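Side-chain contacts in Dps family protein (Staphylococcus aureus subsp. aureus, PDB 2D5K), which probably oxidises and stores iron inside a twelve-subunit ferritin-like shell and can compact the bacterial nucleoid, as other Dps proteins do: residues A60-I63 with L64-G68; S3-Q6 with D7-E11; D122-S125 with E126-I130; L110-A113 with I114-A117. One frame throughout, in Å; residues are numbered along the deposited sequence.

Contact 1: A60-I63 with L64-G68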
loop_
_atom_site.group_PDB
_atom_site.type_symbol
_atom_site.label_atom_id
_atom_site.label_comp_id
_atom_site.label_asym_id
_atom_site.label_seq_id
_atom_site.Cartn_x
_atom_site.Cartn_y
_atom_site.Cartn_z
ATOM N N ALA B 60 3.113 29.148 9.650
ATOM C CA ALA B 60 2.083 30.113 9.286
ATOM C C ALA B 60 0.767 29.800 10.002
ATOM O O ALA B 60 0.085 30.706 10.476
ATOM C CB ALA B 60 1.863 30.108 7.777
ATOM N N GLU B 61 0.409 28.521 10.082
ATOM C CA GLU B 61 -0.840 28.151 10.741
ATOM C C GLU B 61 -0.746 28.236 12.260
ATOM O O GLU B 61 -1.765 28.246 12.948
ATOM C CB GLU B 61 -1.292 26.758 10.303
ATOM C CG GLU B 61 -1.459 26.651 8.790
ATOM C CD GLU B 61 -2.406 25.550 8.365
ATOM O OE1 GLU B 61 -2.453 24.501 9.039
ATOM O OE2 GLU B 61 -3.096 25.733 7.340
ATOM N N ARG B 62 0.475 28.293 12.787
ATOM C CA ARG B 62 0.642 28.437 14.229
ATOM C C ARG B 62 0.375 29.907 14.522
ATOM O O ARG B 62 -0.281 30.248 15.507
ATOM C CB ARG B 62 2.061 28.065 14.671
ATOM C CG ARG B 62 2.360 28.424 16.134
ATOM C CD ARG B 62 1.330 27.806 17.089
ATOM N NE ARG B 62 1.507 28.274 18.467
ATOM C CZ ARG B 62 0.627 28.070 19.442
ATOM N NH1 ARG B 62 -0.497 27.404 19.197
ATOM N NH2 ARG B 62 0.861 28.543 20.662
ATOM N N ILE B 63 0.891 30.777 13.658
ATOM C CA ILE B 63 0.685 32.211 13.809
ATOM C C ILE B 63 -0.818 32.469 13.831
ATOM O O ILE B 63 -1.305 33.315 14.586
ATOM C CB ILE B 63 1.328 33.004 12.644
ATOM C CG1 ILE B 63 2.857 32.954 12.759
ATOM C CG2 ILE B 63 0.857 34.447 12.668
ATOM C CD1 ILE B 63 3.584 33.655 11.628
ATOM N N LEU B 64 -1.549 31.732 13.002
ATOM C CA LEU B 64 -3.000 31.872 12.942
ATOM C C LEU B 64 -3.610 31.375 14.250
ATOM O O LEU B 64 -4.543 31.977 14.784
ATOM C CB LEU B 64 -3.558 31.066 11.764
ATOM C CG LEU B 64 -3.116 31.525 10.369
ATOM C CD1 LEU B 64 -3.451 30.456 9.338
ATOM C CD2 LEU B 64 -3.789 32.849 10.023
ATOM N N ALA B 65 -3.064 30.280 14.770
ATOM C CA ALA B 65 -3.552 29.690 16.010
ATOM C C ALA B 65 -3.368 30.607 17.222
ATOM O O ALA B 65 -4.033 30.423 18.242
ATOM C CB ALA B 65 -2.863 28.345 16.253
ATOM N N VAL B 66 -2.467 31.583 17.120
ATOM C CA VAL B 66 -2.248 32.518 18.225
ATOM C C VAL B 66 -2.836 33.890 17.899
ATOM O O VAL B 66 -2.554 34.881 18.576
ATOM C CB VAL B 66 -0.743 32.672 18.578
ATOM C CG1 VAL B 66 -0.178 31.332 19.003
ATOM C CG2 VAL B 66 0.034 33.234 17.393
ATOM N N GLY B 67 -3.656 33.932 16.850
ATOM C CA GLY B 67 -4.314 35.168 16.457
ATOM C C GLY B 67 -3.504 36.174 15.664
ATOM O O GLY B 67 -3.902 37.333 15.554
ATOM N N GLY B 68 -2.379 35.744 15.099
ATOM C CA GLY B 68 -1.553 36.660 14.329
ATOM C C GLY B 68 -1.786 36.573 12.830
ATOM O O GLY B 68 -2.638 35.807 12.367
#
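Val66 lays its CG1 methyl over one face of the Arg62 guanidinium, 3.4 Å from Arg62 CZ and nearer the margin of the flat group than its centre, with the two side chains at about a right angle. Arg62 reaches the methyl because its CG stands anti to the backbone N (chi1 170°) and the chain then bends at chi2. The other Val66 methyl is just as tightly set: its CG2 lies 3.1 Å from Ile63 O. Farther along, Ile63 CG2 packs 3.4 Å from Gly68 C. The solvent side is the turn that follows. Exposed Gly67, with a phi of 80°, is the C' residue of a Schellman motif ending helix 38-65. Gly68 N donates to Ile63 O at 2.7 Å and Gly67 N to Leu64 O at 3.0 Å, which gives these two late carbonyls a partner beyond the last helical turn. The guanidinium is gripped at every nitrogen: NH2 by a salt bridge to Asp122, NE by Ser125 OG, NH1 by Asp137 of a second subunit. An apolar methyl over the face and acidic partners around the nitrogens imply a buried arginine held in a fixed rotation, its positive charge probably stabilised by both carboxylates.

Contact 2: S3-Q6 with D7-E11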
loop_
_atom_site.group_PDB
_atom_site.type_symbol
_atom_site.label_atom_id
_atom_site.label_comp_id
_atom_site.label_asym_id
_atom_site.label_seq_id
_atom_site.Cartn_x
_atom_site.Cartn_y
_atom_site.Cartn_z
ATOM N N SER B 3 9.428 38.441 27.110
ATOM C CA SER B 3 8.856 38.353 25.772
ATOM C C SER B 3 7.358 38.074 25.839
ATOM O O SER B 3 6.874 37.449 26.785
ATOM C CB SER B 3 9.545 37.236 24.982
ATOM O OG SER B 3 10.950 37.427 24.940
ATOM N N ASN B 4 6.621 38.545 24.837
ATOM C CA ASN B 4 5.182 38.321 24.784
ATOM C C ASN B 4 4.828 37.594 23.492
ATOM O O ASN B 4 5.704 37.315 22.671
ATOM C CB ASN B 4 4.416 39.644 24.860
ATOM C CG ASN B 4 4.859 40.634 23.807
ATOM O OD1 ASN B 4 5.003 40.291 22.635
ATOM N ND2 ASN B 4 5.068 41.880 24.220
ATOM N N GLN B 5 3.547 37.295 23.315
ATOM C CA GLN B 5 3.084 36.578 22.132
ATOM C C GLN B 5 3.492 37.274 20.840
ATOM O O GLN B 5 3.896 36.623 19.875
ATOM C CB GLN B 5 1.563 36.422 22.167
ATOM C CG GLN B 5 1.029 35.521 21.068
ATOM C CD GLN B 5 1.492 34.087 21.231
ATOM O OE1 GLN B 5 0.939 33.332 22.030
ATOM N NE2 GLN B 5 2.524 33.709 20.484
ATOM N N GLN B 6 3.383 38.598 20.827
ATOM C CA GLN B 6 3.737 39.390 19.657
ATOM C C GLN B 6 5.191 39.155 19.255
ATOM O O GLN B 6 5.510 39.078 18.067
ATOM C CB GLN B 6 3.511 40.879 19.943
ATOM C CG GLN B 6 2.051 41.262 20.190
ATOM C CD GLN B 6 1.437 40.550 21.389
ATOM O OE1 GLN B 6 1.907 40.687 22.520
ATOM N NE2 GLN B 6 0.380 39.782 21.142
ATOM N N ASP B 7 6.070 39.052 20.247
ATOM C CA ASP B 7 7.484 38.815 19.986
ATOM C C ASP B 7 7.664 37.461 19.311
ATOM O O ASP B 7 8.516 37.302 18.437
ATOM C CB ASP B 7 8.297 38.830 21.286
ATOM C CG ASP B 7 8.320 40.194 21.950
ATOM O OD1 ASP B 7 8.446 41.203 21.228
ATOM O OD2 ASP B 7 8.228 40.251 23.195
ATOM N N VAL B 8 6.863 36.485 19.729
ATOM C CA VAL B 8 6.948 35.146 19.155
ATOM C C VAL B 8 6.452 35.153 17.711
ATOM O O VAL B 8 7.041 34.508 16.844
ATOM C CB VAL B 8 6.128 34.132 19.980
ATOM C CG1 VAL B 8 6.296 32.730 19.408
ATOM C CG2 VAL B 8 6.592 34.158 21.433
ATOM N N VAL B 9 5.370 35.881 17.450
ATOM C CA VAL B 9 4.840 35.960 16.091
ATOM C C VAL B 9 5.912 36.520 15.160
ATOM O O VAL B 9 6.050 36.083 14.018
ATOM C CB VAL B 9 3.585 36.855 16.031
ATOM C CG1 VAL B 9 3.189 37.111 14.577
ATOM C CG2 VAL B 9 2.442 36.175 16.764
ATOM N N LYS B 10 6.672 37.488 15.660
ATOM C CA LYS B 10 7.746 38.103 14.891
ATOM C C LYS B 10 8.780 37.032 14.524
ATOM O O LYS B 10 9.284 36.999 13.399
ATOM C CB LYS B 10 8.396 39.212 15.723
ATOM C CG LYS B 10 9.430 40.058 14.999
ATOM C CD LYS B 10 10.753 39.331 14.832
ATOM C CE LYS B 10 11.845 40.295 14.408
ATOM N NZ LYS B 10 12.001 41.390 15.408
ATOM N N GLU B 11 9.094 36.163 15.483
ATOM C CA GLU B 11 10.054 35.086 15.254
ATOM C C GLU B 11 9.493 34.064 14.267
ATOM O O GLU B 11 10.224 33.532 13.431
ATOM C CB GLU B 11 10.400 34.381 16.570
ATOM C CG GLU B 11 11.192 35.232 17.554
ATOM C CD GLU B 11 12.464 35.792 16.945
ATOM O OE1 GLU B 11 13.163 35.043 16.228
ATOM O OE2 GLU B 11 12.769 36.980 17.193
#
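With its CG folded in between the backbone N and the carbonyl carbon (chi1 54°), Asn4 turns its amide back over the first turn of helix 5-32, while Asp7, whose CG is anti to its own carbonyl carbon, brings its carboxylate up to the N-cap residue. The result is a capping box. Asn4 OD1 accepts from Asp7 N at 2.9 Å, the donor lying close to the continuation of the amide C=O bond. In return Asp7 OD2 takes the Asn4 N-H at 2.9 Å in a fairly straight bond of 161°, met on the anti side of the carboxylate and somewhat out of its plane. The two side chains run nearly perpendicular, yet their amide and carboxylate planes are only 11° apart. This brings two acceptors, Asn4 OD1 and Asp7 OD2, to 3.3 Å, a closeness probably offset by the N-H bond each oxygen accepts. Ser3 leans on the same carboxylate, its CA 3.3 Å from Asp7 OD2. On another side of the helix Gln5 NE2, hydrogen-bonded to Asp122, passes 3.7 Å from Val8 CB. Asn4 O receives Val8 N, and Val8 CG2 rests 3.5 Å from that oxygen.

Contact 3: D122-S125 with E126-I130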
loop_
_atom_site.group_PDB
_atom_site.type_symbol
_atom_site.label_atom_id
_atom_site.label_comp_id
_atom_site.label_asym_id
_atom_site.label_seq_id
_atom_site.Cartn_x
_atom_site.Cartn_y
_atom_site.Cartn_z
ATOM N N ASP B 122 4.977 30.502 25.180
ATOM C CA ASP B 122 4.418 29.887 23.978
ATOM C C ASP B 122 5.233 28.628 23.746
ATOM O O ASP B 122 6.167 28.606 22.945
ATOM C CB ASP B 122 4.543 30.813 22.769
ATOM C CG ASP B 122 3.813 30.274 21.553
ATOM O OD1 ASP B 122 3.509 29.060 21.531
ATOM O OD2 ASP B 122 3.551 31.056 20.616
ATOM N N ASP B 123 4.868 27.574 24.459
ATOM C CA ASP B 123 5.587 26.317 24.375
ATOM C C ASP B 123 5.327 25.549 23.088
ATOM O O ASP B 123 6.124 24.692 22.704
ATOM C CB ASP B 123 5.250 25.484 25.608
ATOM C CG ASP B 123 5.469 26.269 26.893
ATOM O OD1 ASP B 123 6.605 26.736 27.106
ATOM O OD2 ASP B 123 4.510 26.436 27.675
ATOM N N VAL B 124 4.222 25.859 22.420
ATOM C CA VAL B 124 3.902 25.200 21.158
ATOM C C VAL B 124 4.848 25.733 20.079
ATOM O O VAL B 124 5.466 24.960 19.348
ATOM C CB VAL B 124 2.442 25.465 20.736
ATOM C CG1 VAL B 124 2.221 25.023 19.288
ATOM C CG2 VAL B 124 1.495 24.701 21.659
ATOM N N SER B 125 4.962 27.053 19.984
ATOM C CA SER B 125 5.852 27.648 18.989
ATOM C C SER B 125 7.285 27.249 19.301
ATOM O O SER B 125 8.084 27.001 18.398
ATOM C CB SER B 125 5.723 29.173 18.989
ATOM O OG SER B 125 4.436 29.566 18.534
ATOM N N GLU B 126 7.606 27.180 20.588
ATOM C CA GLU B 126 8.947 26.797 21.001
ATOM C C GLU B 126 9.257 25.409 20.453
ATOM O O GLU B 126 10.325 25.177 19.888
ATOM C CB GLU B 126 9.053 26.788 22.530
ATOM C CG GLU B 126 10.425 26.369 23.040
ATOM C CD GLU B 126 10.499 26.316 24.554
ATOM O OE1 GLU B 126 9.446 26.457 25.212
ATOM O OE2 GLU B 126 11.609 26.123 25.087
ATOM N N ASP B 127 8.305 24.493 20.613
ATOM C CA ASP B 127 8.466 23.121 20.142
ATOM C C ASP B 127 8.644 23.067 18.627
ATOM O O ASP B 127 9.429 22.267 18.115
ATOM C CB ASP B 127 7.252 22.284 20.561
ATOM C CG ASP B 127 7.398 20.821 20.200
ATOM O OD1 ASP B 127 8.396 20.199 20.622
ATOM O OD2 ASP B 127 6.509 20.291 19.498
ATOM N N MET B 128 7.914 23.916 17.911
ATOM C CA MET B 128 8.023 23.955 16.457
ATOM C C MET B 128 9.405 24.434 16.034
ATOM O O MET B 128 9.985 23.909 15.082
ATOM C CB MET B 128 6.945 24.859 15.866
ATOM C CG MET B 128 5.563 24.239 15.950
ATOM S SD MET B 128 4.309 25.271 15.195
ATOM C CE MET B 128 2.819 24.297 15.543
ATOM N N PHE B 129 9.934 25.430 16.739
ATOM C CA PHE B 129 11.265 25.932 16.422
ATOM C C PHE B 129 12.296 24.841 16.686
ATOM O O PHE B 129 13.263 24.701 15.941
ATOM C CB PHE B 129 11.600 27.163 17.267
ATOM C CG PHE B 129 10.840 28.399 16.875
ATOM C CD1 PHE B 129 10.726 28.769 15.537
ATOM C CD2 PHE B 129 10.276 29.221 17.847
ATOM C CE1 PHE B 129 10.063 29.943 15.172
ATOM C CE2 PHE B 129 9.613 30.395 17.490
ATOM C CZ PHE B 129 9.508 30.754 16.149
ATOM N N ILE B 130 12.094 24.074 17.757
ATOM C CA ILE B 130 13.012 22.992 18.107
ATOM C C ILE B 130 13.022 21.940 17.006
ATOM O O ILE B 130 14.082 21.480 16.585
ATOM C CB ILE B 130 12.606 22.293 19.426
ATOM C CG1 ILE B 130 12.593 23.296 20.580
ATOM C CG2 ILE B 130 13.566 21.142 19.719
ATOM C CD1 ILE B 130 13.911 23.911 20.867
HETATM O O HOH W 1 4.304 21.837 18.587
#
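Val124 and Met128 run alongside each other in the same direction, one helical turn apart, so that Val124 CG1 meets the methyl of the extended methionine, CE, at 3.9 Å. On the neighbouring face of the helix, Phe129 swings its ring back along the backbone: with CG anti to the carbonyl carbon (chi1 -72°), CD2 comes to 3.2 Å from Ser125 O, which approaches the ring at a slant. The same oxygen accepts Phe129 N at 2.9 Å. On a third side Asp123 and Glu126 are likewise neighbours, their carboxylate planes 39° apart, and Asp123 OD1 stands 3.4 Å from Glu126 OE1. These like charges sit at the start of a helix, whose dipole may ease their repulsion. A water donates to Asp127 OD2 at 2.8 Å and, weakly, to Val124 O, while Asp127 OD1 binds a glycerol probably left from crystallisation.

The turn that carries these groups is set by Asp122. Its OD1 accepts Ser125 N at 2.9 Å in a nearly straight bond of 169°, and its OD2 accepts the Ser125 hydroxyl at 2.7 Å; both donors stand above the carboxylate plane. Farther out, Met128 packs on Leu59 of helix 38-65, Phe129 on Leu12 of helix 5-32, and both Val124 and Met128 on Thr134 of a second subunit. An N-cap aspartate opening the last helix of a ferritin-like four-helix bundle, with one flank in the core and another at a subunit interface, suits a shell-forming Dps protein.

Contact 4: L110-A113 with I114-A117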
loop_
_atom_site.group_PDB
_atom_site.type_symbol
_atom_site.label_atom_id
_atom_site.label_comp_id
_atom_site.label_asym_id
_atom_site.label_seq_id
_atom_site.Cartn_x
_atom_site.Cartn_y
_atom_site.Cartn_z
ATOM N N LEU B 110 17.142 30.443 15.250
ATOM C CA LEU B 110 16.226 29.558 15.956
ATOM C C LEU B 110 16.580 29.405 17.433
ATOM O O LEU B 110 15.695 29.252 18.270
ATOM C CB LEU B 110 16.180 28.187 15.271
ATOM C CG LEU B 110 15.484 28.160 13.907
ATOM C CD1 LEU B 110 15.696 26.811 13.245
ATOM C CD2 LEU B 110 13.993 28.440 14.084
ATOM N N GLU B 111 17.871 29.450 17.757
ATOM C CA GLU B 111 18.289 29.326 19.149
ATOM C C GLU B 111 17.655 30.478 19.929
ATOM O O GLU B 111 17.112 30.286 21.018
ATOM C CB GLU B 111 19.821 29.381 19.252
ATOM C CG GLU B 111 20.391 29.196 20.662
ATOM C CD GLU B 111 20.222 27.786 21.223
ATOM O OE1 GLU B 111 19.742 26.885 20.496
ATOM O OE2 GLU B 111 20.582 27.576 22.407
ATOM N N ASN B 112 17.705 31.674 19.350
ATOM C CA ASN B 112 17.129 32.857 19.978
ATOM C C ASN B 112 15.603 32.773 19.999
ATOM O O ASN B 112 14.971 33.118 20.995
ATOM C CB ASN B 112 17.576 34.116 19.230
ATOM C CG ASN B 112 17.053 35.390 19.866
ATOM O OD1 ASN B 112 17.254 35.634 21.054
ATOM N ND2 ASN B 112 16.380 36.213 19.072
ATOM N N ALA B 113 15.016 32.305 18.901
ATOM C CA ALA B 113 13.565 32.176 18.800
ATOM C C ALA B 113 13.014 31.218 19.852
ATOM O O ALA B 113 11.932 31.440 20.403
ATOM C CB ALA B 113 13.180 31.688 17.400
ATOM N N ILE B 114 13.756 30.145 20.111
ATOM C CA ILE B 114 13.361 29.145 21.097
ATOM C C ILE B 114 13.309 29.781 22.485
ATOM O O ILE B 114 12.374 29.554 23.258
ATOM C CB ILE B 114 14.362 27.966 21.082
ATOM C CG1 ILE B 114 14.164 27.155 19.795
ATOM C CG2 ILE B 114 14.190 27.095 22.325
ATOM C CD1 ILE B 114 15.352 26.276 19.429
ATOM N N GLU B 115 14.319 30.584 22.791
ATOM C CA GLU B 115 14.385 31.264 24.078
ATOM C C GLU B 115 13.222 32.240 24.230
ATOM O O GLU B 115 12.585 32.298 25.280
ATOM C CB GLU B 115 15.717 32.007 24.202
ATOM C CG GLU B 115 15.809 32.919 25.411
ATOM C CD GLU B 115 17.189 33.519 25.575
ATOM O OE1 GLU B 115 17.737 34.034 24.574
ATOM O OE2 GLU B 115 17.724 33.482 26.705
ATOM N N ILE B 116 12.950 33.003 23.174
ATOM C CA ILE B 116 11.863 33.979 23.181
ATOM C C ILE B 116 10.514 33.302 23.404
ATOM O O ILE B 116 9.715 33.745 24.227
ATOM C CB ILE B 116 11.807 34.765 21.842
ATOM C CG1 ILE B 116 13.106 35.553 21.646
ATOM C CG2 ILE B 116 10.593 35.691 21.818
ATOM C CD1 ILE B 116 13.496 36.394 22.833
ATOM N N ALA B 117 10.266 32.227 22.664
ATOM C CA ALA B 117 9.008 31.498 22.784
ATOM C C ALA B 117 8.813 30.967 24.200
ATOM O O ALA B 117 7.739 31.118 24.789
ATOM C CB ALA B 117 8.977 30.352 21.783
#
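The amide of Asn112 and the carboxylate of Glu115 stand perpendicular, their planes 90° apart, so neither flat group stacks on the other. They meet loosely at the exposed surface of helix 92-120, part of the ferritin-like four-helix bundle, where Asn112 OD1 lies 3.9 Å from Glu115 OE1. On its other neighbour the amide oxygen is no closer, with Asn112 OD1 4.2 Å from Ile116 CG1.

Packing tightens where isoleucine branches fold back on carbonyls of the preceding turn. Ile114 has CG1 anti to its carbonyl carbon, which puts CG1 3.0 Å from Leu110 O, the oxygen that also accepts Ile114 N at 2.8 Å. With chi2 extended at 161°, the tip stays over the same place, Ile114 CD1 lying 3.2 Å from Leu110 O. Ile116 begins in the same way, its CG1 3.1 Å from Asn112 O, but chi2 turns to -51° and carries CD1 off to 4.0 Å from that Asn112 oxygen. The helix thus has two unlike flanks. Leu110 and Ile114 are buried against Phe129 of helix 123-147, whereas Asn112 touches Glu11 of helix 5-32 and Ile116 touches Asp7. Glu111 OE1 accepts a hydrogen bond from Gln133 NE2. On the buried side two alanines lie one turn apart: Ala117 donates its N-H to Ala113 O, and the methyl Ala117 CB comes to 3.4 Å from the same Ala113 oxygen.

How the contacts relate
From the N terminus the order is contact 2, contact 1, contact 4, contact 3; each is one short run of chain, so none nests or crosses and none closes a long loop. Contact 2 opens helix 5-32, contact 1 ends helix 38-65, contact 4 occupies the late part of helix 92-120, and contact 3 starts helix 123-147. All gather at one bundle end. Contacts 2 and 3 each touch all the others, tying helices 5-32 and 123-147 to helices 38-65 and 92-120, whereas contacts 1 and 4 stay about 8 Å apart at their nearest atoms. Asp122 N probably bonds Ala117 O across the short link between the last two helices; contacts 1 and 3 also touch a second subunit.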